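Local coordinates for putative NADH-flavin reductase (Streptococcus pneumoniae TIGR4, PDB 4R01), which probably passes electrons from NADH or NADPH to a flavin, using an NAD(P)-binding Rossmann fold, at residues A[8-13]-A[32-37]; A[103-108]-A[202-207]; A[159-164]-A[183-188]. One frame throughout, in Å; residues are numbered along the deposited sequence.

Interaction 1: residues A[8-13]-A[32-37]. With SO4 (sulfate ion), chain C.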
ATOM      1  N   ALA A   8      -0.764 -32.955  13.048  1.00 40.88           N
ATOM      2  CA  ALA A   8      -0.797 -31.817  13.971  1.00 41.96           C
ATOM      3  C   ALA A   8      -2.220 -31.295  14.151  1.00 41.96           C
ATOM      4  O   ALA A   8      -2.481 -30.102  13.998  1.00 43.27           O
ATOM      5  CB  ALA A   8       0.133 -30.700  13.493  1.00 40.90           C
ATOM      6  N   ALA A   9      -3.133 -32.197  14.493  1.00 43.25           N
ATOM      7  CA  ALA A   9      -4.545 -31.855  14.628  1.00 43.74           C
ATOM      8  C   ALA A   9      -4.833 -31.043  15.888  1.00 43.65           C
ATOM      9  O   ALA A   9      -5.934 -30.520  16.055  1.00 41.37           O
ATOM     10  CB  ALA A   9      -5.388 -33.119  14.614  1.00 46.06           C
ATOM     11  N   ASN A  10      -3.851 -30.944  16.777  1.00 44.90           N
ATOM     12  CA  ASN A  10      -4.004 -30.149  17.990  1.00 45.32           C
ATOM     13  C   ASN A  10      -3.702 -28.678  17.748  1.00 41.64           C
ATOM     14  O   ASN A  10      -4.079 -27.816  18.545  1.00 41.52           O
ATOM     15  CB  ASN A  10      -3.107 -30.688  19.104  1.00 47.29           C
ATOM     16  CG  ASN A  10      -3.690 -31.911  19.769  1.00 52.83           C
ATOM     17  OD1 ASN A  10      -4.910 -32.056  19.856  1.00 51.26           O
ATOM     18  ND2 ASN A  10      -2.822 -32.802  20.242  1.00 57.96           N
ATOM     19  N   GLY A  11      -3.014 -28.399  16.645  1.00 36.85           N
ATOM     20  CA  GLY A  11      -2.741 -27.033  16.246  1.00 36.61           C
ATOM     21  C   GLY A  11      -4.034 -26.303  15.949  1.00 37.41           C
ATOM     22  O   GLY A  11      -5.071 -26.931  15.727  1.00 35.82           O
ATOM     23  N   GLN A  12      -3.979 -24.976  15.949  1.00 39.50           N
ATOM     24  CA  GLN A  12      -5.178 -24.171  15.748  1.00 40.25           C
ATOM     25  C   GLN A  12      -5.774 -24.400  14.361  1.00 38.73           C
ATOM     26  O   GLN A  12      -6.991 -24.518  14.213  1.00 41.40           O
ATOM     27  CB  GLN A  12      -4.866 -22.688  15.971  1.00 41.30           C
ATOM     28  CG  GLN A  12      -4.556 -22.352  17.427  1.00 43.07           C
ATOM     29  CD  GLN A  12      -3.999 -20.953  17.611  1.00 46.68           C
ATOM     30  OE1 GLN A  12      -4.743 -20.000  17.847  1.00 50.48           O
ATOM     31  NE2 GLN A  12      -2.681 -20.823  17.516  1.00 45.64           N
ATOM     32  N   ALA A  13      -4.916 -24.483  13.350  1.00 40.10           N
ATOM     33  CA  ALA A  13      -5.376 -24.741  11.992  1.00 36.13           C
ATOM     34  C   ALA A  13      -5.814 -26.189  11.843  1.00 35.37           C
ATOM     35  O   ALA A  13      -6.809 -26.482  11.186  1.00 35.66           O
ATOM     36  CB  ALA A  13      -4.286 -24.408  10.983  1.00 36.57           C
ATOM     37  N   VAL A  32      -1.201 -36.877  16.229  1.00 42.04           N
ATOM     38  CA  VAL A  32      -0.783 -35.845  17.171  1.00 42.97           C
ATOM     39  C   VAL A  32       0.415 -36.275  18.014  1.00 50.85           C
ATOM     40  O   VAL A  32       0.847 -37.429  17.964  1.00 53.90           O
ATOM     41  CB  VAL A  32      -1.938 -35.463  18.119  1.00 41.60           C
ATOM     42  CG1 VAL A  32      -3.094 -34.861  17.341  1.00 41.40           C
ATOM     43  CG2 VAL A  32      -2.402 -36.685  18.896  1.00 40.87           C
ATOM     44  N   ARG A  33       0.938 -35.340  18.802  1.00 53.89           N
ATOM     45  CA  ARG A  33       2.092 -35.605  19.650  1.00 59.72           C
ATOM     46  C   ARG A  33       1.694 -35.710  21.120  1.00 64.69           C
ATOM     47  O   ARG A  33       2.318 -36.440  21.888  1.00 67.69           O
ATOM     48  CB  ARG A  33       3.148 -34.513  19.467  1.00 64.19           C
ATOM     49  CG  ARG A  33       3.727 -34.442  18.062  1.00 67.31           C
ATOM     50  CD  ARG A  33       4.696 -33.279  17.915  1.00 72.69           C
ATOM     51  NE  ARG A  33       4.036 -31.989  18.105  1.00 77.35           N
ATOM     52  CZ  ARG A  33       4.656 -30.814  18.048  1.00 81.13           C
ATOM     53  NH1 ARG A  33       5.958 -30.759  17.803  1.00 84.20           N
ATOM     54  NH2 ARG A  33       3.974 -29.692  18.235  1.00 80.68           N
ATOM     55  N   SER A  34       0.656 -34.975  21.510  1.00 66.60           N
ATOM     56  CA  SER A  34       0.162 -35.019  22.883  1.00 70.74           C
ATOM     57  C   SER A  34      -1.311 -35.419  22.914  1.00 71.41           C
ATOM     58  O   SER A  34      -1.831 -35.960  21.939  1.00 68.43           O
ATOM     59  CB  SER A  34       0.361 -33.670  23.575  1.00 73.90           C
ATOM     60  OG  SER A  34      -0.328 -32.639  22.890  1.00 74.54           O
ATOM     61  N   GLU A  35      -1.978 -35.151  24.034  1.00 73.71           N
ATOM     62  CA  GLU A  35      -3.381 -35.522  24.194  1.00 74.90           C
ATOM     63  C   GLU A  35      -4.257 -34.833  23.151  1.00 71.23           C
ATOM     64  O   GLU A  35      -4.044 -33.666  22.816  1.00 68.93           O
ATOM     65  CB  GLU A  35      -3.875 -35.182  25.603  1.00 79.73           C
ATOM     66  CG  GLU A  35      -5.236 -35.778  25.932  1.00 84.51           C
ATOM     67  CD  GLU A  35      -5.935 -35.060  27.070  1.00 92.76           C
ATOM     68  OE1 GLU A  35      -5.388 -34.051  27.564  1.00 96.20           O
ATOM     69  OE2 GLU A  35      -7.035 -35.501  27.468  1.00 96.89           O
ATOM     70  N   ASN A  36      -5.238 -35.566  22.638  1.00 69.54           N
ATOM     71  CA  ASN A  36      -6.094 -35.051  21.580  1.00 69.60           C
ATOM     72  C   ASN A  36      -7.110 -34.040  22.089  1.00 76.62           C
ATOM     73  O   ASN A  36      -7.960 -34.361  22.921  1.00 81.02           O
ATOM     74  CB  ASN A  36      -6.814 -36.200  20.876  1.00 66.61           C
ATOM     75  CG  ASN A  36      -7.770 -35.718  19.803  1.00 64.57           C
ATOM     76  OD1 ASN A  36      -8.989 -35.836  19.939  1.00 65.87           O
ATOM     77  ND2 ASN A  36      -7.220 -35.154  18.731  1.00 60.44           N
ATOM     78  N   LYS A  37      -7.016 -32.814  21.582  1.00 79.03           N
ATOM     79  CA  LYS A  37      -7.960 -31.760  21.930  1.00 80.41           C
ATOM     80  C   LYS A  37      -8.981 -31.569  20.814  1.00 80.58           C
ATOM     81  O   LYS A  37      -9.986 -30.880  20.993  1.00 83.24           O
ATOM     82  CB  LYS A  37      -7.226 -30.445  22.206  1.00 82.83           C
ATOM     83  CG  LYS A  37      -6.050 -30.571  23.165  1.00 87.37           C
ATOM     84  CD  LYS A  37      -6.509 -30.915  24.574  1.00 92.30           C
ATOM     85  CE  LYS A  37      -6.426 -29.705  25.493  1.00 95.33           C
ATOM     86  NZ  LYS A  37      -6.850 -30.030  26.883  1.00 98.93           N
TER
HETATM   87  S   SO4 C 301       0.145 -31.797  17.574  0.99 62.86           S
HETATM   88  O1  SO4 C 301      -1.137 -32.323  17.119  0.99 60.96           O
HETATM   89  O2  SO4 C 301       1.217 -32.395  16.783  0.99 61.86           O
HETATM   90  O3  SO4 C 301       0.158 -30.349  17.402  0.99 70.85           O
HETATM   91  O4  SO4 C 301       0.337 -32.111  18.987  0.99 66.31           O
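Asn10 carries the direct hydrogen bonds between 8-13 and 32-37. Both ends of its side-chain amide are used. OD1 accepts from Lys37 N at 2.8 Å, and the bond is almost straight at 174°. The donor lies somewhat off the carbonyl plane. ND2 gives a weak, bent bond to Glu35 O at 3.0 Å. The two bonds tie the amide to the backbone of the turning loop and limit its rotation. With chi1 at -79°, CG stands anti to the carbonyl carbon and beside the backbone N, which sends the amide across to the other segment.

The apolar contact is Ala9 CB on Val32 CG1, at 4.0 Å. Val32 CB also lies against the Asn10 amide, 3.5 Å from ND2.

The two segments are the glycine-rich loop after the first strand of a Rossmann fold, and the end of the second strand with the loop after it. Ala8 to Gly11 make a type I turn, closed by Gly11 N to Ala8 O. The turn leads into helix 12-24. In this family the two loops normally hold the cofactor, with the second loop near the adenosine end. An anion held here by backbone N-H groups and an arginine is consistent with a site for a cofactor phosphate, perhaps that of the adenosine ribose, though no cofactor is bound.

That anion is a sulfate ion, probably from the crystallisation liquor. Its O1 accepts from Asn10 N at 3.1 Å. O4 accepts from Arg33 N at 3.3 Å and, weakly, from Asn10 ND2. O2 takes a weak bond from Arg33 NE at 3.1 Å. The arginine chain bends at chi3 (-63°), which brings NE to sulfate O2. Val32 CG1 also lies against O1, at 3.2 Å.

Interaction 2: residues A[103-108]-A[202-207]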
ATOM      1  N   SER A 103       4.753 -17.078  -0.307  1.00 27.59           N
ATOM      2  CA  SER A 103       5.287 -17.673  -1.530  1.00 29.10           C
ATOM      3  C   SER A 103       4.430 -17.364  -2.752  1.00 24.08           C
ATOM      4  O   SER A 103       4.721 -17.827  -3.854  1.00 28.88           O
ATOM      5  CB  SER A 103       5.414 -19.187  -1.371  1.00 29.60           C
ATOM      6  OG  SER A 103       4.136 -19.784  -1.229  1.00 31.80           O
ATOM      7  N   LEU A 104       3.360 -16.605  -2.550  1.00 24.41           N
ATOM      8  CA  LEU A 104       2.493 -16.193  -3.648  1.00 27.08           C
ATOM      9  C   LEU A 104       3.235 -15.243  -4.581  1.00 29.78           C
ATOM     10  O   LEU A 104       3.976 -14.373  -4.127  1.00 32.83           O
ATOM     11  CB  LEU A 104       1.221 -15.531  -3.111  1.00 22.49           C
ATOM     12  CG  LEU A 104       0.231 -16.469  -2.418  1.00 24.02           C
ATOM     13  CD1 LEU A 104      -0.793 -15.686  -1.608  1.00 21.99           C
ATOM     14  CD2 LEU A 104      -0.457 -17.367  -3.440  1.00 23.03           C
ATOM     15  N   TYR A 105       3.041 -15.422  -5.883  1.00 34.09           N
ATOM     16  CA  TYR A 105       3.632 -14.532  -6.880  1.00 37.67           C
ATOM     17  C   TYR A 105       2.900 -13.193  -6.923  1.00 34.97           C
ATOM     18  O   TYR A 105       1.681 -13.138  -6.758  1.00 33.14           O
ATOM     19  CB  TYR A 105       3.612 -15.181  -8.266  1.00 41.02           C
ATOM     20  CG  TYR A 105       4.427 -16.450  -8.365  1.00 45.15           C
ATOM     21  CD1 TYR A 105       5.782 -16.405  -8.663  1.00 48.21           C
ATOM     22  CD2 TYR A 105       3.840 -17.693  -8.166  1.00 45.83           C
ATOM     23  CE1 TYR A 105       6.531 -17.563  -8.760  1.00 52.56           C
ATOM     24  CE2 TYR A 105       4.582 -18.856  -8.258  1.00 48.72           C
ATOM     25  CZ  TYR A 105       5.926 -18.787  -8.556  1.00 52.96           C
ATOM     26  OH  TYR A 105       6.667 -19.943  -8.650  1.00 56.09           O
ATOM     27  N   ILE A 106       3.647 -12.119  -7.154  1.00 37.79           N
ATOM     28  CA  ILE A 106       3.077 -10.777  -7.159  1.00 39.33           C
ATOM     29  C   ILE A 106       2.247 -10.483  -8.413  1.00 42.14           C
ATOM     30  O   ILE A 106       1.312  -9.683  -8.365  1.00 43.36           O
ATOM     31  CB  ILE A 106       4.176  -9.703  -7.031  1.00 45.48           C
ATOM     32  CG1 ILE A 106       5.157  -9.804  -8.196  1.00 53.63           C
ATOM     33  CG2 ILE A 106       4.915  -9.847  -5.715  1.00 46.81           C
ATOM     34  CD1 ILE A 106       6.184  -8.714  -8.207  1.00 55.43           C
ATOM     35  N   ASP A 107       2.584 -11.125  -9.529  1.00 40.58           N
ATOM     36  CA  ASP A 107       1.854 -10.898 -10.775  1.00 40.12           C
ATOM     37  C   ASP A 107       2.018 -12.045 -11.769  1.00 41.12           C
ATOM     38  O   ASP A 107       2.618 -13.075 -11.454  1.00 43.17           O
ATOM     39  CB  ASP A 107       2.291  -9.574 -11.420  1.00 39.25           C
ATOM     40  CG  ASP A 107       3.796  -9.473 -11.607  1.00 43.03           C
ATOM     41  OD1 ASP A 107       4.409 -10.425 -12.128  1.00 42.57           O
ATOM     42  OD2 ASP A 107       4.370  -8.431 -11.229  1.00 48.67           O
ATOM     43  N   GLU A 108       1.485 -11.849 -12.971  1.00 37.33           N
ATOM     44  CA  GLU A 108       1.427 -12.901 -13.984  1.00 44.68           C
ATOM     45  C   GLU A 108       2.799 -13.279 -14.536  1.00 45.06           C
ATOM     46  O   GLU A 108       2.955 -14.341 -15.139  1.00 47.88           O
ATOM     47  CB  GLU A 108       0.514 -12.474 -15.136  1.00 54.40           C
ATOM     48  CG  GLU A 108      -0.873 -12.020 -14.703  1.00 63.14           C
ATOM     49  CD  GLU A 108      -1.259 -10.675 -15.300  1.00 72.89           C
ATOM     50  OE1 GLU A 108      -0.531  -9.688 -15.062  1.00 73.95           O
ATOM     51  OE2 GLU A 108      -2.286 -10.606 -16.010  1.00 77.95           O
ATOM     52  N   LYS A 202      -1.159 -31.562  -7.852  1.00 56.58           N
ATOM     53  CA  LYS A 202       0.219 -31.148  -8.126  1.00 54.48           C
ATOM     54  C   LYS A 202       0.311 -29.662  -8.471  1.00 52.84           C
ATOM     55  O   LYS A 202       1.031 -29.271  -9.389  1.00 54.29           O
ATOM     56  CB  LYS A 202       0.825 -31.987  -9.254  1.00 52.17           C
ATOM     57  CG  LYS A 202       0.791 -33.486  -9.008  1.00 50.90           C
ATOM     58  CD  LYS A 202       1.487 -34.232 -10.130  1.00 53.52           C
ATOM     59  CE  LYS A 202       1.260 -35.726 -10.033  1.00 52.57           C
ATOM     60  NZ  LYS A 202       1.953 -36.441 -11.137  1.00 56.16           N
ATOM     61  N   GLU A 203      -0.419 -28.839  -7.727  1.00 51.35           N
ATOM     62  CA  GLU A 203      -0.347 -27.393  -7.891  1.00 52.33           C
ATOM     63  C   GLU A 203      -0.787 -26.687  -6.613  1.00 50.57           C
ATOM     64  O   GLU A 203      -1.303 -27.321  -5.691  1.00 51.64           O
ATOM     65  CB  GLU A 203      -1.198 -26.938  -9.078  1.00 56.73           C
ATOM     66  CG  GLU A 203      -2.622 -27.465  -9.079  1.00 57.78           C
ATOM     67  CD  GLU A 203      -3.460 -26.875 -10.201  1.00 56.72           C
ATOM     68  OE1 GLU A 203      -3.673 -25.644 -10.202  1.00 55.73           O
ATOM     69  OE2 GLU A 203      -3.898 -27.640 -11.085  1.00 56.92           O
ATOM     70  N   ARG A 204      -0.565 -25.379  -6.551  1.00 47.35           N
ATOM     71  CA  ARG A 204      -0.958 -24.610  -5.379  1.00 42.89           C
ATOM     72  C   ARG A 204      -2.194 -23.757  -5.614  1.00 41.64           C
ATOM     73  O   ARG A 204      -2.298 -23.056  -6.620  1.00 38.82           O
ATOM     74  CB  ARG A 204       0.173 -23.697  -4.906  1.00 41.66           C
ATOM     75  CG  ARG A 204      -0.356 -22.627  -3.961  1.00 42.49           C
ATOM     76  CD  ARG A 204       0.685 -21.650  -3.514  1.00 42.97           C
ATOM     77  NE  ARG A 204       1.241 -20.876  -4.614  1.00 37.91           N
ATOM     78  CZ  ARG A 204       2.179 -19.958  -4.440  1.00 37.91           C
ATOM     79  NH1 ARG A 204       2.619 -19.710  -3.215  1.00 36.92           N
ATOM     80  NH2 ARG A 204       2.665 -19.286  -5.473  1.00 44.10           N
ATOM     81  N   ILE A 205      -3.122 -23.818  -4.666  1.00 40.05           N
ATOM     82  CA  ILE A 205      -4.256 -22.911  -4.644  1.00 39.86           C
ATOM     83  C   ILE A 205      -4.114 -21.942  -3.476  1.00 36.87           C
ATOM     84  O   ILE A 205      -3.296 -22.155  -2.580  1.00 34.91           O
ATOM     85  CB  ILE A 205      -5.582 -23.672  -4.520  1.00 39.74           C
ATOM     86  CG1 ILE A 205      -5.575 -24.535  -3.256  1.00 34.61           C
ATOM     87  CG2 ILE A 205      -5.811 -24.528  -5.754  1.00 40.39           C
ATOM     88  CD1 ILE A 205      -6.844 -25.329  -3.055  1.00 37.28           C
ATOM     89  N   SER A 206      -4.912 -20.878  -3.487  1.00 33.93           N
ATOM     90  CA  SER A 206      -4.905 -19.914  -2.392  1.00 31.90           C
ATOM     91  C   SER A 206      -6.331 -19.554  -1.983  1.00 31.12           C
ATOM     92  O   SER A 206      -7.252 -19.597  -2.801  1.00 31.20           O
ATOM     93  CB  SER A 206      -4.126 -18.654  -2.783  1.00 32.24           C
ATOM     94  OG  SER A 206      -4.633 -18.093  -3.981  1.00 32.58           O
ATOM     95  N   LEU A 207      -6.505 -19.202  -0.712  1.00 30.21           N
ATOM     96  CA  LEU A 207      -7.827 -18.909  -0.169  1.00 30.20           C
ATOM     97  C   LEU A 207      -7.868 -17.539   0.504  1.00 30.02           C
ATOM     98  O   LEU A 207      -6.855 -17.073   1.027  1.00 28.87           O
ATOM     99  CB  LEU A 207      -8.245 -19.997   0.823  1.00 25.23           C
ATOM    100  CG  LEU A 207      -8.391 -21.402   0.237  1.00 27.22           C
ATOM    101  CD1 LEU A 207      -8.593 -22.430   1.344  1.00 29.27           C
ATOM    102  CD2 LEU A 207      -9.549 -21.435  -0.742  1.00 29.41           C
TER
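Leu104 and Ser206 are the closest pair along the backbones, yet their CA atoms are 8.4 Å apart, so loop 103-108 lies beside strand 203-209 without pairing with it. The gap is bridged mainly by Arg204. Its chain leaves the strand with CG anti to the backbone N (chi1 164°) and bends at chi3 to bring the guanidinium to the loop. Both terminal nitrogens converge on one carbonyl. NH2 donates to Ser103 O at 3.0 Å, and NH1 makes a weak bond to the same oxygen, at 2.9 Å. The oxygen lies in the guanidinium plane, but NH2 stands above the plane of the carbonyl, 42° out of it.

Strand 203-209 belongs to the main sheet of the Rossmann fold. It runs between strand 145-150, parallel to it, and strand 165-168, antiparallel to it. The loop follows strand 94-98 and leads on towards helix 125-138. Leu135 of that helix touches both Ser103 and Arg204.

Leu104 covers one face of the guanidinium. Its CD2 sits over the centre of the group, 3.8 Å from Arg204 CZ. The same methyl also packs on Ser206 CB at 3.9 Å. Tyr105 comes to the edge of the guanidinium, with CD2 3.3 Å from Arg204 NH2. The ring and guanidinium planes are 90° apart, so the two do not stack. The charge has a second partner in Glu170, whose OE2 forms a salt bridge with Arg204 NE. Ser206 bonds Gly169 O through its hydroxyl and meets the loop through CB.

Interaction 3: residues A[159-164]-A[183-188]; sequences GEKTGN and SYADYA
The carboxylate of Asp186 receives two backbone N-H groups near its plane and one hydroxyl from above it. Thr162 N bonds to OD2 at 2.9 Å, on the syn side and 16° out of the plane. Gly163 N bonds to OD1 at 2.7 Å, also syn. Thr162 OG1 donates to OD2 at 2.8 Å, 47° out of the plane. OD2 therefore holds two donors, and the bonds to both oxygens fix the turn of the carboxylate. They would probably favour its ionised form.

The acid stands in the first turn of helix 184-196. Ser183 is the N-cap: its OG accepts from Asp186 N at 3.0 Å. The same OG lies 3.1 Å from Glu160 O. Loop 159-164 lies against the start of the helix, and Thr162 shapes it with an ST turn, OG1 accepting from Asn164 N.

Lys161 CB rests on Ala185 CB at 3.7 Å. A water accepts from Ala185 N, in the first turn of the helix, and donates to Gly159 O. Tyr184 points to another side, where its OH bonds Asp72 of the second subunit.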
ATOM      1  N   GLY A 159     -10.784 -15.800  13.908  1.00 47.71           N
ATOM      2  CA  GLY A 159     -11.521 -14.871  13.076  1.00 43.62           C
ATOM      3  C   GLY A 159     -12.943 -15.340  12.837  1.00 45.23           C
ATOM      4  O   GLY A 159     -13.245 -16.529  12.954  1.00 45.57           O
ATOM      5  N   GLU A 160     -13.816 -14.397  12.505  1.00 45.41           N
ATOM      6  CA  GLU A 160     -15.223 -14.686  12.256  1.00 47.53           C
ATOM      7  C   GLU A 160     -15.401 -15.641  11.079  1.00 49.13           C
ATOM      8  O   GLU A 160     -14.795 -15.462  10.022  1.00 52.62           O
ATOM      9  CB  GLU A 160     -15.987 -13.381  12.006  1.00 49.72           C
ATOM     10  CG  GLU A 160     -17.477 -13.550  11.742  1.00 56.17           C
ATOM     11  CD  GLU A 160     -18.197 -12.220  11.546  1.00 59.94           C
ATOM     12  OE1 GLU A 160     -17.566 -11.160  11.738  1.00 62.21           O
ATOM     13  OE2 GLU A 160     -19.393 -12.239  11.190  1.00 59.71           O
ATOM     14  N   LYS A 161     -16.229 -16.664  11.273  1.00 47.10           N
ATOM     15  CA  LYS A 161     -16.569 -17.590  10.199  1.00 43.29           C
ATOM     16  C   LYS A 161     -17.631 -16.972   9.296  1.00 45.00           C
ATOM     17  O   LYS A 161     -18.826 -17.049   9.588  1.00 47.27           O
ATOM     18  CB  LYS A 161     -17.064 -18.923  10.765  1.00 43.44           C
ATOM     19  CG  LYS A 161     -17.379 -19.966   9.705  1.00 44.13           C
ATOM     20  CD  LYS A 161     -18.442 -20.941  10.181  1.00 47.94           C
ATOM     21  CE  LYS A 161     -17.838 -22.070  11.007  1.00 50.97           C
ATOM     22  NZ  LYS A 161     -18.828 -22.670  11.952  1.00 51.73           N
ATOM     23  N   THR A 162     -17.195 -16.354   8.202  1.00 44.01           N
ATOM     24  CA  THR A 162     -18.114 -15.672   7.294  1.00 46.14           C
ATOM     25  C   THR A 162     -18.847 -16.658   6.394  1.00 47.00           C
ATOM     26  O   THR A 162     -20.013 -16.456   6.059  1.00 50.23           O
ATOM     27  CB  THR A 162     -17.381 -14.646   6.409  1.00 43.61           C
ATOM     28  OG1 THR A 162     -16.675 -15.327   5.364  1.00 41.94           O
ATOM     29  CG2 THR A 162     -16.405 -13.831   7.237  1.00 42.02           C
ATOM     30  N   GLY A 163     -18.154 -17.719   5.998  1.00 49.39           N
ATOM     31  CA  GLY A 163     -18.728 -18.714   5.113  1.00 56.42           C
ATOM     32  C   GLY A 163     -18.538 -18.383   3.645  1.00 62.94           C
ATOM     33  O   GLY A 163     -18.797 -19.216   2.775  1.00 66.67           O
ATOM     34  N   ASN A 164     -18.084 -17.166   3.364  1.00 64.45           N
ATOM     35  CA  ASN A 164     -17.861 -16.736   1.989  1.00 66.68           C
ATOM     36  C   ASN A 164     -16.389 -16.465   1.711  1.00 58.85           C
ATOM     37  O   ASN A 164     -15.838 -15.455   2.150  1.00 55.84           O
ATOM     38  CB  ASN A 164     -18.688 -15.490   1.676  1.00 74.14           C
ATOM     39  CG  ASN A 164     -20.179 -15.741   1.773  1.00 81.99           C
ATOM     40  OD1 ASN A 164     -20.899 -15.012   2.455  1.00 85.86           O
ATOM     41  ND2 ASN A 164     -20.651 -16.778   1.090  1.00 85.32           N
ATOM     42  N   SER A 183     -10.190 -16.121   7.967  1.00 29.90           N
ATOM     43  CA  SER A 183     -10.212 -16.792   9.261  1.00 29.34           C
ATOM     44  C   SER A 183      -9.792 -18.247   9.103  1.00 31.95           C
ATOM     45  O   SER A 183      -9.852 -18.798   8.004  1.00 31.84           O
ATOM     46  CB  SER A 183     -11.603 -16.713   9.885  1.00 30.47           C
ATOM     47  OG  SER A 183     -12.546 -17.424   9.104  1.00 33.43           O
ATOM     48  N   TYR A 184      -9.365 -18.865  10.200  1.00 34.40           N
ATOM     49  CA  TYR A 184      -9.032 -20.285  10.181  1.00 31.53           C
ATOM     50  C   TYR A 184     -10.261 -21.102   9.806  1.00 30.60           C
ATOM     51  O   TYR A 184     -10.163 -22.076   9.062  1.00 32.29           O
ATOM     52  CB  TYR A 184      -8.476 -20.739  11.532  1.00 30.48           C
ATOM     53  CG  TYR A 184      -6.991 -20.491  11.710  1.00 32.28           C
ATOM     54  CD1 TYR A 184      -6.351 -19.456  11.035  1.00 28.74           C
ATOM     55  CD2 TYR A 184      -6.225 -21.302  12.542  1.00 30.91           C
ATOM     56  CE1 TYR A 184      -4.996 -19.227  11.193  1.00 26.86           C
ATOM     57  CE2 TYR A 184      -4.867 -21.084  12.705  1.00 29.06           C
ATOM     58  CZ  TYR A 184      -4.257 -20.044  12.027  1.00 30.25           C
ATOM     59  OH  TYR A 184      -2.906 -19.819  12.181  1.00 32.04           O
ATOM     60  N   ALA A 185     -11.420 -20.683  10.303  1.00 32.17           N
ATOM     61  CA  ALA A 185     -12.678 -21.367  10.016  1.00 36.32           C
ATOM     62  C   ALA A 185     -13.014 -21.350   8.522  1.00 35.81           C
ATOM     63  O   ALA A 185     -13.280 -22.396   7.929  1.00 36.48           O
ATOM     64  CB  ALA A 185     -13.810 -20.746  10.820  1.00 37.12           C
ATOM     65  N   ASP A 186     -12.997 -20.166   7.914  1.00 34.66           N
ATOM     66  CA  ASP A 186     -13.285 -20.043   6.486  1.00 35.51           C
ATOM     67  C   ASP A 186     -12.251 -20.781   5.635  1.00 35.55           C
ATOM     68  O   ASP A 186     -12.586 -21.352   4.595  1.00 35.07           O
ATOM     69  CB  ASP A 186     -13.350 -18.569   6.077  1.00 34.27           C
ATOM     70  CG  ASP A 186     -14.650 -17.904   6.492  1.00 37.92           C
ATOM     71  OD1 ASP A 186     -15.693 -18.594   6.507  1.00 37.34           O
ATOM     72  OD2 ASP A 186     -14.634 -16.694   6.801  1.00 42.13           O
ATOM     73  N   TYR A 187     -11.000 -20.774   6.088  1.00 33.44           N
ATOM     74  CA  TYR A 187      -9.920 -21.478   5.403  1.00 31.34           C
ATOM     75  C   TYR A 187     -10.165 -22.984   5.406  1.00 35.50           C
ATOM     76  O   TYR A 187      -9.968 -23.655   4.391  1.00 36.36           O
ATOM     77  CB  TYR A 187      -8.576 -21.154   6.061  1.00 28.71           C
ATOM     78  CG  TYR A 187      -7.390 -21.910   5.504  1.00 27.05           C
ATOM     79  CD1 TYR A 187      -6.673 -21.419   4.422  1.00 26.97           C
ATOM     80  CD2 TYR A 187      -6.973 -23.107   6.077  1.00 30.84           C
ATOM     81  CE1 TYR A 187      -5.582 -22.104   3.915  1.00 28.65           C
ATOM     82  CE2 TYR A 187      -5.888 -23.798   5.580  1.00 32.13           C
ATOM     83  CZ  TYR A 187      -5.196 -23.294   4.500  1.00 32.80           C
ATOM     84  OH  TYR A 187      -4.113 -23.986   4.006  1.00 35.84           O
ATOM     85  N   ALA A 188     -10.595 -23.510   6.550  1.00 36.39           N
ATOM     86  CA  ALA A 188     -10.909 -24.930   6.669  1.00 37.71           C
ATOM     87  C   ALA A 188     -12.020 -25.311   5.698  1.00 39.71           C
ATOM     88  O   ALA A 188     -11.959 -26.355   5.051  1.00 41.31           O
ATOM     89  CB  ALA A 188     -11.307 -25.278   8.099  1.00 36.75           C
TER
HETATM   90  O   HOH W   1     -11.426 -19.096  12.404  1.00 50.45           O

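How the interactions relate
All three contacts belong to one Rossmann domain. Interaction 1 comes first along the chain. Interaction 3 lies in the span between the two segments of interaction 2. Interactions 1 and 2 sit on opposite sides of the chain's centre, with centres about 27 Å apart and no touch. Interaction 3 touches both, with centres about 19 Å from interaction 1 and about 20 Å from interaction 2. Tyr184 of helix 184-196 packs on Gln12 and Ala13 at the start of helix 12-24, and Tyr187 meets Leu207 of strand 203-209. Helix 184-196 thus joins the probable cofactor loop to the far part of the main sheet.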